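Local coordinates for probable quinone reductase Qor (NADPH:quinone reductase) (Zeta-crystallin homolog protein) (Mycobacterium tuberculosis, PDB 4RVU), which binds NADPH and probably passes its electrons to quinone substrates, as a zeta-crystallin homologue in the medium-chain dehydrogenase/reductase family, at residues Tyr49-Gln54 and Arg314-Leu319; Glu66-Val71 and Val118-Ala123; Leu136-Tyr141 and Ala287-Asp292; Leu19-Gln24 and Pro308-Leu313. All blocks are in the same frame, centred on the assembly; numbering follows the deposited sequence.

Contact 1 (Tyr49-Gln54 and Arg314-Leu319); sequences YFRSGQ and RAHQDL. With NDP (NADPH dihydro-nicotinamide-adenine-dinucleotide phosphate), chain E.
The guanidinium of Arg51 meets the His316 ring edge to edge, its plane turned 63° from that of the imidazole. His316 ND1 lies at the NE side of the guanidinium, close to its plane, and takes two N-H groups at once: Arg51 NE at 3.2 Å and Arg51 NH2 at 3.1 Å. Neither bond is straight, since one acceptor atom is shared. Bends at chi2 (-116°) and chi3 (-56°) turn the NE/NH2 side of the guanidinium to the histidine. NE2 of His316 is bonded to Tyr100 OH, while Arg51 also forms a salt bridge with Glu320 and reaches Gly14 O through NH1, so both buried polar groups have partners. Two residues before Arg51, Tyr49 OH accepts a weak bond from NDP O2D at 3.3 Å, and Leu319 CD1 touches NDP O5B. Helices 45-52 and 312-320, from distant parts of the sequence, thus form one wall of the NADPH cleft on the catalytic-domain side of this medium-chain reductase.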
loop_
_atom_site.group_PDB
_atom_site.type_symbol
_atom_site.label_atom_id
_atom_site.label_comp_id
_atom_site.label_asym_id
_atom_site.label_seq_id
_atom_site.Cartn_x
_atom_site.Cartn_y
_atom_site.Cartn_z
ATOM N N TYR A 49 3.983 14.396 19.789
ATOM C CA TYR A 49 2.826 13.499 19.912
ATOM C C TYR A 49 2.876 12.804 21.273
ATOM O O TYR A 49 1.842 12.585 21.907
ATOM C CB TYR A 49 2.780 12.442 18.793
ATOM C CG TYR A 49 2.803 12.941 17.355
ATOM C CD1 TYR A 49 2.112 14.086 16.957
ATOM C CD2 TYR A 49 3.508 12.239 16.384
ATOM C CE1 TYR A 49 2.147 14.520 15.626
ATOM C CE2 TYR A 49 3.552 12.660 15.066
ATOM C CZ TYR A 49 2.875 13.802 14.688
ATOM O OH TYR A 49 2.938 14.205 13.359
ATOM N N PHE A 50 4.081 12.457 21.722
ATOM C CA PHE A 50 4.269 11.892 23.056
ATOM C C PHE A 50 4.040 12.917 24.153
ATOM O O PHE A 50 3.485 12.602 25.210
ATOM C CB PHE A 50 5.670 11.307 23.212
ATOM C CG PHE A 50 5.827 9.954 22.598
ATOM C CD1 PHE A 50 6.705 9.753 21.544
ATOM C CD2 PHE A 50 5.083 8.882 23.068
ATOM C CE1 PHE A 50 6.843 8.500 20.974
ATOM C CE2 PHE A 50 5.213 7.627 22.501
ATOM C CZ PHE A 50 6.098 7.436 21.456
ATOM N N ARG A 51 4.495 14.140 23.909
ATOM C CA ARG A 51 4.294 15.219 24.862
ATOM C C ARG A 51 2.797 15.502 25.017
ATOM O O ARG A 51 2.304 15.693 26.132
ATOM C CB ARG A 51 5.022 16.472 24.391
ATOM C CG ARG A 51 5.047 17.593 25.416
ATOM C CD ARG A 51 4.277 18.780 24.901
ATOM N NE ARG A 51 4.789 19.214 23.613
ATOM C CZ ARG A 51 4.043 19.494 22.549
ATOM N NH1 ARG A 51 2.719 19.409 22.599
ATOM N NH2 ARG A 51 4.631 19.871 21.430
ATOM N N SER A 52 2.076 15.509 23.897
ATOM C CA SER A 52 0.656 15.855 23.912
ATOM C C SER A 52 -0.220 14.712 24.424
ATOM O O SER A 52 -1.369 14.933 24.808
ATOM C CB SER A 52 0.180 16.314 22.529
ATOM O OG SER A 52 0.067 15.228 21.622
ATOM N N GLY A 53 0.324 13.498 24.441
ATOM C CA GLY A 53 -0.434 12.334 24.869
ATOM C C GLY A 53 -1.194 11.694 23.722
ATOM O O GLY A 53 -1.997 10.782 23.928
ATOM N N GLN A 54 -0.954 12.198 22.511
ATOM C CA GLN A 54 -1.491 11.605 21.292
ATOM C C GLN A 54 -1.038 10.161 21.227
ATOM O O GLN A 54 -1.843 9.234 21.291
ATOM C CB GLN A 54 -0.931 12.327 20.074
ATOM C CG GLN A 54 -1.914 13.180 19.318
ATOM C CD GLN A 54 -1.666 13.120 17.823
ATOM O OE1 GLN A 54 -1.486 12.035 17.263
ATOM N NE2 GLN A 54 -1.646 14.283 17.168
ATOM N N ARG A 314 10.557 25.873 23.919
ATOM C CA ARG A 314 10.650 26.852 22.846
ATOM C C ARG A 314 10.775 26.141 21.498
ATOM O O ARG A 314 10.162 26.541 20.508
ATOM C CB ARG A 314 11.853 27.783 23.127
ATOM C CG ARG A 314 12.151 28.877 22.108
ATOM C CD ARG A 314 13.279 29.819 22.651
ATOM N NE ARG A 314 14.450 29.919 21.769
ATOM C CZ ARG A 314 15.706 29.677 22.146
ATOM N NH1 ARG A 314 15.979 29.331 23.394
ATOM N NH2 ARG A 314 16.700 29.786 21.270
ATOM N N ALA A 315 11.557 25.066 21.470
ATOM C CA ALA A 315 11.713 24.277 20.255
ATOM C C ALA A 315 10.389 23.656 19.837
ATOM O O ALA A 315 10.042 23.659 18.656
ATOM C CB ALA A 315 12.762 23.198 20.449
ATOM N N HIS A 316 9.657 23.100 20.792
ATOM C CA HIS A 316 8.370 22.491 20.453
ATOM C C HIS A 316 7.381 23.533 19.932
ATOM O O HIS A 316 6.633 23.268 18.991
ATOM C CB HIS A 316 7.789 21.714 21.630
ATOM C CG HIS A 316 8.352 20.335 21.778
ATOM N ND1 HIS A 316 7.578 19.247 22.118
ATOM C CD2 HIS A 316 9.616 19.870 21.638
ATOM C CE1 HIS A 316 8.343 18.172 22.190
ATOM N NE2 HIS A 316 9.583 18.522 21.907
ATOM N N GLN A 317 7.382 24.723 20.529
ATOM C CA GLN A 317 6.580 25.828 20.006
ATOM C C GLN A 317 6.915 26.167 18.558
ATOM O O GLN A 317 6.021 26.245 17.715
ATOM C CB GLN A 317 6.749 27.085 20.865
ATOM C CG GLN A 317 6.135 26.968 22.245
ATOM C CD GLN A 317 6.316 28.234 23.069
ATOM O OE1 GLN A 317 7.331 28.925 22.952
ATOM N NE2 GLN A 317 5.334 28.541 23.909
ATOM N N ASP A 318 8.198 26.402 18.280
ATOM C CA ASP A 318 8.634 26.773 16.934
ATOM C C ASP A 318 8.334 25.668 15.917
ATOM O O ASP A 318 7.950 25.946 14.780
ATOM C CB ASP A 318 10.138 27.084 16.918
ATOM C CG ASP A 318 10.497 28.321 17.716
ATOM O OD1 ASP A 318 9.585 29.097 18.075
ATOM O OD2 ASP A 318 11.709 28.524 17.961
ATOM N N LEU A 319 8.509 24.415 16.334
ATOM C CA LEU A 319 8.299 23.280 15.447
ATOM C C LEU A 319 6.826 23.191 15.059
ATOM O O LEU A 319 6.488 23.099 13.872
ATOM C CB LEU A 319 8.761 21.987 16.122
ATOM C CG LEU A 319 8.570 20.689 15.351
ATOM C CD1 LEU A 319 9.259 20.779 14.001
ATOM C CD2 LEU A 319 9.106 19.508 16.153
HETATM P PA NDP E . 9.653 18.851 10.077
HETATM O O1A NDP E . 11.016 19.428 10.338
HETATM O O2A NDP E . 9.287 18.418 8.687
HETATM O O5B NDP E . 8.546 19.892 10.600
HETATM C C5B NDP E . 7.182 19.738 10.226
HETATM C C4B NDP E . 6.942 20.575 8.980
HETATM O O4B NDP E . 5.691 20.252 8.373
HETATM C C3B NDP E . 6.868 22.054 9.312
HETATM O O3B NDP E . 8.157 22.668 9.286
HETATM C C2B NDP E . 5.955 22.607 8.236
HETATM O O2B NDP E . 6.712 23.151 7.163
HETATM C C1B NDP E . 5.142 21.415 7.753
HETATM N N9A NDP E . 3.741 21.638 8.177
HETATM C C8A NDP E . 2.680 21.744 7.361
HETATM N N7A NDP E . 1.545 21.967 8.065
HETATM C C5A NDP E . 1.879 22.017 9.365
HETATM C C6A NDP E . 1.162 22.224 10.644
HETATM N N6A NDP E . -0.174 22.426 10.664
HETATM N N1A NDP E . 1.886 22.204 11.782
HETATM C C2A NDP E . 3.215 22.003 11.768
HETATM N N3A NDP E . 3.929 21.810 10.648
HETATM C C4A NDP E . 3.330 21.804 9.435
HETATM O O3 NDP E . 9.433 17.622 11.084
HETATM P PN NDP E . 10.345 16.304 11.024
HETATM O O1N NDP E . 11.340 16.452 9.904
HETATM O O2N NDP E . 10.806 16.006 12.426
HETATM O O5D NDP E . 9.284 15.175 10.603
HETATM C C5D NDP E . 8.564 15.280 9.377
HETATM C C4D NDP E . 7.292 14.450 9.456
HETATM O O4D NDP E . 7.610 13.064 9.338
HETATM C C3D NDP E . 6.610 14.618 10.799
HETATM O O3D NDP E . 5.200 14.625 10.581
HETATM C C2D NDP E . 6.989 13.381 11.584
HETATM O O2D NDP E . 5.940 13.024 12.485
HETATM C C1D NDP E . 7.169 12.343 10.488
HETATM N N1N NDP E . 8.153 11.305 10.793
HETATM C C2N NDP E . 7.801 10.029 10.619
HETATM C C3N NDP E . 8.676 8.982 10.866
HETATM C C7N NDP E . 8.208 7.573 10.655
HETATM O O7N NDP E . 8.996 6.657 10.808
HETATM N N7N NDP E . 6.943 7.365 10.296
HETATM C C4N NDP E . 10.086 9.244 11.339
HETATM C C5N NDP E . 10.347 10.672 11.477
HETATM C C6N NDP E . 9.384 11.635 11.197
HETATM P P2B NDP E . 6.016 24.094 6.061
HETATM O O1X NDP E . 4.546 23.961 6.339
HETATM O O2X NDP E . 6.571 25.461 6.339
HETATM O O3X NDP E . 6.462 23.521 4.748
#

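Contact 2 (Glu66-Val71 and Val118-Ala123); sequences EVCGTV and VTSEVA
Cys68 drives its thiol into the first turn of helix 120-140, and this is the tight part of the contact. SG stands 3.5 Å from both Ser120 CA and Ser120 CB, and 3.8 Å from Ala123 CB, one turn further on. With SG anti to the backbone N (chi1 173°), the sulfur reaches out from the strand to lie between these two residues. Cysteine is small and weakly polar, alanine smaller still, and together they let strand and helix come close: the CA atoms of Cys68 and Ser120 are 5.7 Å apart. Strand 67-74 belongs to the GroES-like part of the chain, and helix 120-140 leads from there towards the Rossmann-type nucleotide-binding part, so the thiol packs the sheet against the first turn of that helix. Thr119 faces away from the strand and takes no part in the packing; it is the N-cap, its OG1 accepting from Val122 N at 3.2 Å, at a nearly straight 162°. Ser120 OG turns to Glu39 and Arg90. The loose end of the contact is at Glu66, whose OE2 comes no closer than 4.1 Å to Ala123 O; its carboxylate is instead held by Leu128 N, Lys129 and Asn44.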
loop_
_atom_site.group_PDB
_atom_site.type_symbol
_atom_site.label_atom_id
_atom_site.label_comp_id
_atom_site.label_asym_id
_atom_site.label_seq_id
_atom_site.Cartn_x
_atom_site.Cartn_y
_atom_site.Cartn_z
ATOM N N GLU A 66 16.291 10.690 20.157
ATOM C CA GLU A 66 17.472 10.886 19.312
ATOM C C GLU A 66 18.574 11.620 20.073
ATOM O O GLU A 66 18.349 12.699 20.618
ATOM C CB GLU A 66 17.105 11.634 18.022
ATOM C CG GLU A 66 18.252 11.757 17.007
ATOM C CD GLU A 66 17.833 12.401 15.675
ATOM O OE1 GLU A 66 16.861 13.189 15.647
ATOM O OE2 GLU A 66 18.484 12.108 14.646
ATOM N N VAL A 67 19.761 11.019 20.131
ATOM C CA VAL A 67 20.889 11.624 20.854
ATOM C C VAL A 67 22.201 11.259 20.189
ATOM O O VAL A 67 22.355 10.162 19.675
ATOM C CB VAL A 67 20.934 11.184 22.336
ATOM C CG1 VAL A 67 21.154 9.683 22.443
ATOM C CG2 VAL A 67 22.028 11.934 23.126
ATOM N N CYS A 68 23.137 12.201 20.181
ATOM C CA CYS A 68 24.520 11.886 19.855
ATOM C C CYS A 68 25.369 12.289 21.050
ATOM O O CYS A 68 25.180 13.369 21.616
ATOM C CB CYS A 68 24.975 12.658 18.617
ATOM S SG CYS A 68 26.740 12.454 18.271
ATOM N N GLY A 69 26.283 11.415 21.462
ATOM C CA GLY A 69 27.209 11.761 22.530
ATOM C C GLY A 69 28.228 10.666 22.749
ATOM O O GLY A 69 28.410 9.811 21.887
ATOM N N THR A 70 28.895 10.679 23.902
ATOM C CA THR A 70 29.948 9.704 24.147
ATOM C C THR A 70 29.463 8.590 25.058
ATOM O O THR A 70 28.650 8.819 25.956
ATOM C CB THR A 70 31.219 10.366 24.744
ATOM O OG1 THR A 70 30.843 11.204 25.843
ATOM C CG2 THR A 70 31.918 11.202 23.687
ATOM N N VAL A 71 29.953 7.380 24.809
ATOM C CA VAL A 71 29.586 6.243 25.644
ATOM C C VAL A 71 30.268 6.381 27.000
ATOM O O VAL A 71 31.498 6.291 27.101
ATOM C CB VAL A 71 29.955 4.909 24.989
ATOM C CG1 VAL A 71 29.599 3.747 25.913
ATOM C CG2 VAL A 71 29.223 4.758 23.655
ATOM N N VAL A 118 32.341 13.791 11.244
ATOM C CA VAL A 118 30.963 14.258 11.431
ATOM C C VAL A 118 30.800 14.801 12.850
ATOM O O VAL A 118 31.139 14.114 13.828
ATOM C CB VAL A 118 29.952 13.103 11.185
ATOM C CG1 VAL A 118 28.516 13.565 11.457
ATOM C CG2 VAL A 118 30.076 12.586 9.750
ATOM N N THR A 119 30.322 16.040 12.977
ATOM C CA THR A 119 30.130 16.619 14.302
ATOM C C THR A 119 28.935 15.994 14.993
ATOM O O THR A 119 28.048 15.401 14.355
ATOM C CB THR A 119 29.898 18.142 14.284
ATOM O OG1 THR A 119 28.662 18.420 13.616
ATOM C CG2 THR A 119 31.038 18.875 13.586
ATOM N N SER A 120 28.905 16.132 16.310
ATOM C CA SER A 120 27.818 15.558 17.092
ATOM C C SER A 120 26.491 16.246 16.767
ATOM O O SER A 120 25.451 15.589 16.728
ATOM C CB SER A 120 28.146 15.645 18.579
ATOM O OG SER A 120 29.318 14.894 18.868
ATOM N N GLU A 121 26.527 17.558 16.519
ATOM C CA GLU A 121 25.327 18.295 16.120
ATOM C C GLU A 121 24.753 17.789 14.804
ATOM O O GLU A 121 23.537 17.613 14.668
ATOM C CB GLU A 121 25.637 19.780 15.928
ATOM C CG GLU A 121 25.720 20.599 17.189
ATOM C CD GLU A 121 25.929 22.063 16.864
ATOM O OE1 GLU A 121 26.385 22.364 15.736
ATOM O OE2 GLU A 121 25.651 22.909 17.734
ATOM N N VAL A 122 25.625 17.570 13.822
ATOM C CA VAL A 122 25.169 17.028 12.539
ATOM C C VAL A 122 24.617 15.612 12.706
ATOM O O VAL A 122 23.571 15.285 12.157
ATOM C CB VAL A 122 26.282 17.080 11.472
ATOM C CG1 VAL A 122 25.883 16.286 10.245
ATOM C CG2 VAL A 122 26.555 18.540 11.084
ATOM N N ALA A 123 25.296 14.775 13.485
ATOM C CA ALA A 123 24.805 13.418 13.742
ATOM C C ALA A 123 23.399 13.414 14.358
ATOM O O ALA A 123 22.540 12.611 13.974
ATOM C CB ALA A 123 25.788 12.650 14.631
#

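Contact 3 (Leu136-Tyr141 and Ala287-Asp292); sequences LLKSVY and AAELFD
A single salt bridge, Lys138 NZ to Glu289 OE1 at 3.1 Å, spans the distance between helix 120-140 and helix 280-295. The ammonium meets OE1 on the syn side of the carboxylate but 32° out of its plane. That oxygen has a second donor, His134 NE2, from the preceding turn of the lysine's own helix, while OE2 receives a weak bond from Trp285 NE1. The carboxylate is therefore gripped from both helices, which would restrict its rotation and probably favour its charged form. Length matters here, because the CA atoms of Lys138 and Glu289 are 10.4 Å apart and only long side chains can meet across such a distance. The lysine is bent at chi2 (-78°) and the glutamate at its own chi2, and the two chains approach at a slant.

Packing between the segments is slight, about 60 Å² in all. Nearby, Ser139 OG bonds Arg286. Around Lys138 the helix widens into a pi-type turn, with Tyr141 N bonded to Leu136 O at 3.3 Å, before it ends. Val140 O is bonded to Tyr267 of the second subunit, placing this surface helix-to-helix salt bridge beside the dimer interface, at the end of the helix that links the catalytic and Rossmann-type domains.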
loop_
_atom_site.group_PDB
_atom_site.type_symbol
_atom_site.label_atom_id
_atom_site.label_comp_id
_atom_site.label_asym_id
_atom_site.label_seq_id
_atom_site.Cartn_x
_atom_site.Cartn_y
_atom_site.Cartn_z
ATOM N N LEU A 136 12.271 5.192 3.349
ATOM C CA LEU A 136 11.243 5.719 2.447
ATOM C C LEU A 136 11.665 5.578 0.982
ATOM O O LEU A 136 10.847 5.195 0.139
ATOM C CB LEU A 136 10.912 7.178 2.787
ATOM C CG LEU A 136 10.036 7.437 4.018
ATOM C CD1 LEU A 136 9.943 8.933 4.346
ATOM C CD2 LEU A 136 8.642 6.819 3.868
ATOM N N LEU A 137 12.933 5.871 0.693
ATOM C CA LEU A 137 13.459 5.884 -0.680
ATOM C C LEU A 137 13.984 4.542 -1.160
ATOM O O LEU A 137 14.109 4.322 -2.361
ATOM C CB LEU A 137 14.586 6.905 -0.805
ATOM C CG LEU A 137 14.190 8.362 -0.663
ATOM C CD1 LEU A 137 15.438 9.215 -0.546
ATOM C CD2 LEU A 137 13.375 8.791 -1.861
ATOM N N LYS A 138 14.325 3.656 -0.232
ATOM C CA LYS A 138 14.954 2.392 -0.609
ATOM C C LYS A 138 14.062 1.174 -0.386
ATOM O O LYS A 138 14.275 0.133 -1.007
ATOM C CB LYS A 138 16.279 2.198 0.148
ATOM C CG LYS A 138 17.371 3.201 -0.213
ATOM C CD LYS A 138 18.024 2.845 -1.545
ATOM C CE LYS A 138 19.117 3.848 -1.933
ATOM N NZ LYS A 138 20.210 3.892 -0.962
ATOM N N SER A 139 13.067 1.307 0.491
ATOM C CA SER A 139 12.264 0.161 0.934
ATOM C C SER A 139 10.764 0.331 0.728
ATOM O O SER A 139 10.100 -0.558 0.179
ATOM C CB SER A 139 12.549 -0.153 2.412
ATOM O OG SER A 139 13.916 -0.472 2.601
ATOM N N VAL A 140 10.215 1.447 1.194
ATOM C CA VAL A 140 8.773 1.687 1.035
ATOM C C VAL A 140 8.387 1.856 -0.439
ATOM O O VAL A 140 7.493 1.164 -0.949
ATOM C CB VAL A 140 8.295 2.879 1.892
ATOM C CG1 VAL A 140 6.879 3.279 1.503
ATOM C CG2 VAL A 140 8.358 2.518 3.378
ATOM N N TYR A 141 9.054 2.772 -1.120
ATOM C CA TYR A 141 8.985 2.839 -2.567
ATOM C C TYR A 141 10.407 3.010 -3.065
ATOM O O TYR A 141 11.010 4.056 -2.859
ATOM C CB TYR A 141 8.094 3.994 -3.070
ATOM C CG TYR A 141 8.225 4.121 -4.573
ATOM C CD1 TYR A 141 7.651 3.177 -5.414
ATOM C CD2 TYR A 141 8.995 5.122 -5.145
ATOM C CE1 TYR A 141 7.805 3.251 -6.798
ATOM C CE2 TYR A 141 9.159 5.203 -6.514
ATOM C CZ TYR A 141 8.566 4.264 -7.333
ATOM O OH TYR A 141 8.736 4.347 -8.696
ATOM N N ALA A 287 22.130 2.857 8.546
ATOM C CA ALA A 287 23.000 3.883 9.124
ATOM C C ALA A 287 24.260 4.055 8.274
ATOM O O ALA A 287 24.700 5.175 8.013
ATOM C CB ALA A 287 23.356 3.531 10.556
ATOM N N ALA A 288 24.830 2.943 7.834
ATOM C CA ALA A 288 26.010 2.985 6.965
ATOM C C ALA A 288 25.730 3.654 5.616
ATOM O O ALA A 288 26.534 4.471 5.153
ATOM C CB ALA A 288 26.584 1.584 6.770
ATOM N N GLU A 289 24.608 3.318 4.975
ATOM C CA GLU A 289 24.252 3.981 3.719
ATOM C C GLU A 289 24.013 5.477 3.942
ATOM O O GLU A 289 24.363 6.298 3.093
ATOM C CB GLU A 289 23.046 3.311 3.032
ATOM C CG GLU A 289 23.255 1.829 2.694
ATOM C CD GLU A 289 22.496 1.368 1.439
ATOM O OE1 GLU A 289 21.461 1.980 1.079
ATOM O OE2 GLU A 289 22.937 0.376 0.811
ATOM N N LEU A 290 23.430 5.839 5.085
ATOM C CA LEU A 290 23.274 7.263 5.424
ATOM C C LEU A 290 24.615 7.987 5.561
ATOM O O LEU A 290 24.810 9.070 4.993
ATOM C CB LEU A 290 22.453 7.437 6.708
ATOM C CG LEU A 290 22.339 8.862 7.272
ATOM C CD1 LEU A 290 21.602 9.790 6.309
ATOM C CD2 LEU A 290 21.653 8.846 8.632
ATOM N N PHE A 291 25.546 7.407 6.314
ATOM C CA PHE A 291 26.839 8.069 6.495
ATOM C C PHE A 291 27.678 8.045 5.224
ATOM O O PHE A 291 28.468 8.961 4.985
ATOM C CB PHE A 291 27.610 7.512 7.699
ATOM C CG PHE A 291 27.067 7.979 9.023
ATOM C CD1 PHE A 291 27.045 9.330 9.332
ATOM C CD2 PHE A 291 26.576 7.068 9.949
ATOM C CE1 PHE A 291 26.538 9.773 10.542
ATOM C CE2 PHE A 291 26.068 7.497 11.165
ATOM C CZ PHE A 291 26.046 8.850 11.463
ATOM N N ASP A 292 27.484 7.024 4.391
ATOM C CA ASP A 292 28.106 7.019 3.062
ATOM C C ASP A 292 27.637 8.210 2.220
ATOM O O ASP A 292 28.444 8.896 1.584
ATOM C CB ASP A 292 27.811 5.708 2.322
ATOM C CG ASP A 292 28.546 4.516 2.917
ATOM O OD1 ASP A 292 29.382 4.713 3.826
ATOM O OD2 ASP A 292 28.285 3.378 2.468
#

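Contact 4 (Leu19-Gln24 and Pro308-Leu313); sequences LRHVDQ and PLADAL
One water molecule ties Leu19 to the turn that opens helix 312-320. It donates to Ala310 O at 2.8 Å and to Leu19 O at 3.2 Å, and it accepts from Leu313 N at 2.9 Å. Three backbone groups thus hold it, two carbonyls and an amide, and the two segments are joined by water, with no direct hydrogen bond between them.

On one side of the water, the His21 ring lies against Ala310. The methyl carbon CB sits 3.5 Å from the ring centroid and only 6° off its normal, a CH-pi contact centred on the face, while Ala310 CA lies nearer CD2. A chi1 of -175° swings the imidazole away from the backbone nitrogen, out toward the helix start. A flat ring and a methyl group suit each other, the methyl being small enough to sit centrally on the face. The His21 ring also stacks with that of His6 on the adjoining strand.

Towards the interior, Leu19 takes over with largely apolar packing. Its CD1 lies 3.9 Å from Leu313 CA and 4.4 Å from Ala312 CB, and the side chain continues onto Ile8, Ile63 and His316. A short 3-10 turn leads the chain from strand 303-308 into the helix. The result is a water-bridged junction in which edge strand 20-24 of the N-terminal antiparallel sheet rests on the start of helix 312-320.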
loop_
_atom_site.group_PDB
_atom_site.type_symbol
_atom_site.label_atom_id
_atom_site.label_comp_id
_atom_site.label_asym_id
_atom_site.label_seq_id
_atom_site.Cartn_x
_atom_site.Cartn_y
_atom_site.Cartn_z
ATOM N N LEU A 19 6.678 20.611 29.207
ATOM C CA LEU A 19 8.085 20.221 29.151
ATOM C C LEU A 19 8.900 20.904 30.263
ATOM O O LEU A 19 9.420 22.010 30.080
ATOM C CB LEU A 19 8.671 20.531 27.771
ATOM C CG LEU A 19 8.006 19.805 26.600
ATOM C CD1 LEU A 19 8.399 20.419 25.262
ATOM C CD2 LEU A 19 8.351 18.324 26.639
ATOM N N ARG A 20 9.016 20.239 31.412
ATOM C CA ARG A 20 9.700 20.824 32.565
ATOM C C ARG A 20 11.163 20.417 32.645
ATOM O O ARG A 20 11.494 19.232 32.559
ATOM C CB ARG A 20 8.987 20.445 33.865
ATOM C CG ARG A 20 7.518 20.848 33.896
ATOM C CD ARG A 20 7.376 22.354 33.724
ATOM N NE ARG A 20 5.977 22.759 33.619
ATOM C CZ ARG A 20 5.190 22.999 34.662
ATOM N NH1 ARG A 20 5.665 22.870 35.898
ATOM N NH2 ARG A 20 3.926 23.364 34.476
ATOM N N HIS A 21 12.028 21.415 32.813
ATOM C CA HIS A 21 13.466 21.222 32.994
ATOM C C HIS A 21 13.726 20.934 34.467
ATOM O O HIS A 21 13.559 21.827 35.306
ATOM C CB HIS A 21 14.193 22.508 32.576
ATOM C CG HIS A 21 15.689 22.417 32.602
ATOM N ND1 HIS A 21 16.465 23.162 33.459
ATOM C CD2 HIS A 21 16.552 21.692 31.843
ATOM C CE1 HIS A 21 17.744 22.891 33.247
ATOM N NE2 HIS A 21 17.818 22.007 32.267
ATOM N N VAL A 22 14.129 19.701 34.782
ATOM C CA VAL A 22 14.279 19.263 36.173
ATOM C C VAL A 22 15.550 18.473 36.452
ATOM O O VAL A 22 16.238 18.039 35.528
ATOM C CB VAL A 22 13.104 18.367 36.604
ATOM C CG1 VAL A 22 11.786 19.094 36.439
ATOM C CG2 VAL A 22 13.108 17.062 35.806
ATOM N N ASP A 23 15.840 18.274 37.738
ATOM C CA ASP A 23 16.938 17.404 38.162
ATOM C C ASP A 23 16.464 15.954 38.264
ATOM O O ASP A 23 15.394 15.676 38.811
ATOM C CB ASP A 23 17.500 17.844 39.518
ATOM C CG ASP A 23 18.375 19.083 39.428
ATOM O OD1 ASP A 23 18.849 19.421 38.322
ATOM O OD2 ASP A 23 18.604 19.713 40.484
ATOM N N GLN A 24 17.266 15.034 37.734
ATOM C CA GLN A 24 16.968 13.606 37.790
ATOM C C GLN A 24 18.250 12.898 38.190
ATOM O O GLN A 24 19.340 13.432 37.987
ATOM C CB GLN A 24 16.525 13.087 36.417
ATOM C CG GLN A 24 15.238 13.692 35.857
ATOM C CD GLN A 24 13.991 12.948 36.301
ATOM O OE1 GLN A 24 13.329 13.338 37.269
ATOM N NE2 GLN A 24 13.661 11.872 35.593
ATOM N N PRO A 308 19.061 25.677 23.763
ATOM C CA PRO A 308 19.514 25.058 25.011
ATOM C C PRO A 308 18.540 23.940 25.397
ATOM O O PRO A 308 17.337 24.044 25.086
ATOM C CB PRO A 308 19.441 26.212 26.023
ATOM C CG PRO A 308 19.451 27.489 25.180
ATOM C CD PRO A 308 18.707 27.099 23.928
ATOM N N LEU A 309 19.048 22.891 26.040
ATOM C CA LEU A 309 18.214 21.780 26.485
ATOM C C LEU A 309 17.057 22.288 27.322
ATOM O O LEU A 309 15.931 21.814 27.186
ATOM C CB LEU A 309 19.043 20.766 27.284
ATOM C CG LEU A 309 18.303 19.685 28.083
ATOM C CD1 LEU A 309 17.480 18.800 27.164
ATOM C CD2 LEU A 309 19.312 18.853 28.857
ATOM N N ALA A 310 17.321 23.278 28.170
ATOM C CA ALA A 310 16.274 23.808 29.044
ATOM C C ALA A 310 15.150 24.484 28.273
ATOM O O ALA A 310 14.053 24.687 28.809
ATOM C CB ALA A 310 16.871 24.771 30.098
ATOM N N ASP A 311 15.427 24.846 27.021
ATOM C CA ASP A 311 14.434 25.489 26.168
ATOM C C ASP A 311 13.770 24.526 25.191
ATOM O O ASP A 311 13.386 24.924 24.093
ATOM C CB ASP A 311 15.067 26.631 25.373
ATOM C CG ASP A 311 15.369 27.843 26.224
ATOM O OD1 ASP A 311 14.777 27.978 27.314
ATOM O OD2 ASP A 311 16.186 28.675 25.777
ATOM N N ALA A 312 13.631 23.266 25.593
ATOM C CA ALA A 312 12.871 22.296 24.803
ATOM C C ALA A 312 11.478 22.841 24.493
ATOM O O ALA A 312 10.948 22.642 23.398
ATOM C CB ALA A 312 12.775 20.983 25.547
ATOM N N LEU A 313 10.886 23.531 25.463
ATOM C CA LEU A 313 9.568 24.150 25.291
ATOM C C LEU A 313 9.534 25.034 24.048
ATOM O O LEU A 313 8.613 24.958 23.230
ATOM C CB LEU A 313 9.217 24.967 26.553
ATOM C CG LEU A 313 7.925 25.790 26.659
ATOM C CD1 LEU A 313 7.594 26.043 28.126
ATOM C CD2 LEU A 313 8.037 27.122 25.938
HETATM O O HOH W 1 11.770 23.162 28.233
#

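In the fold
Contacts 1 and 2 are buried, contact 4 is partly so, and contact 3 lies at the surface. Contacts 1 and 4 share helix 312-320 and touch: Leu19 of contact 4 packs against both Arg51 and His316, putting an apolar cover beside their hydrogen bonds. Contacts 2 and 3 use the beginning and end of helix 120-140, so one long helix passes from close sulfur and methyl packing to a long-reaching salt bridge. Contacts 1 and 3 stand on opposite sides of the chain's centre, about 27 Å apart between centres. Only contact 1 includes residues that touch NADPH; contact 3 instead adjoins the second subunit.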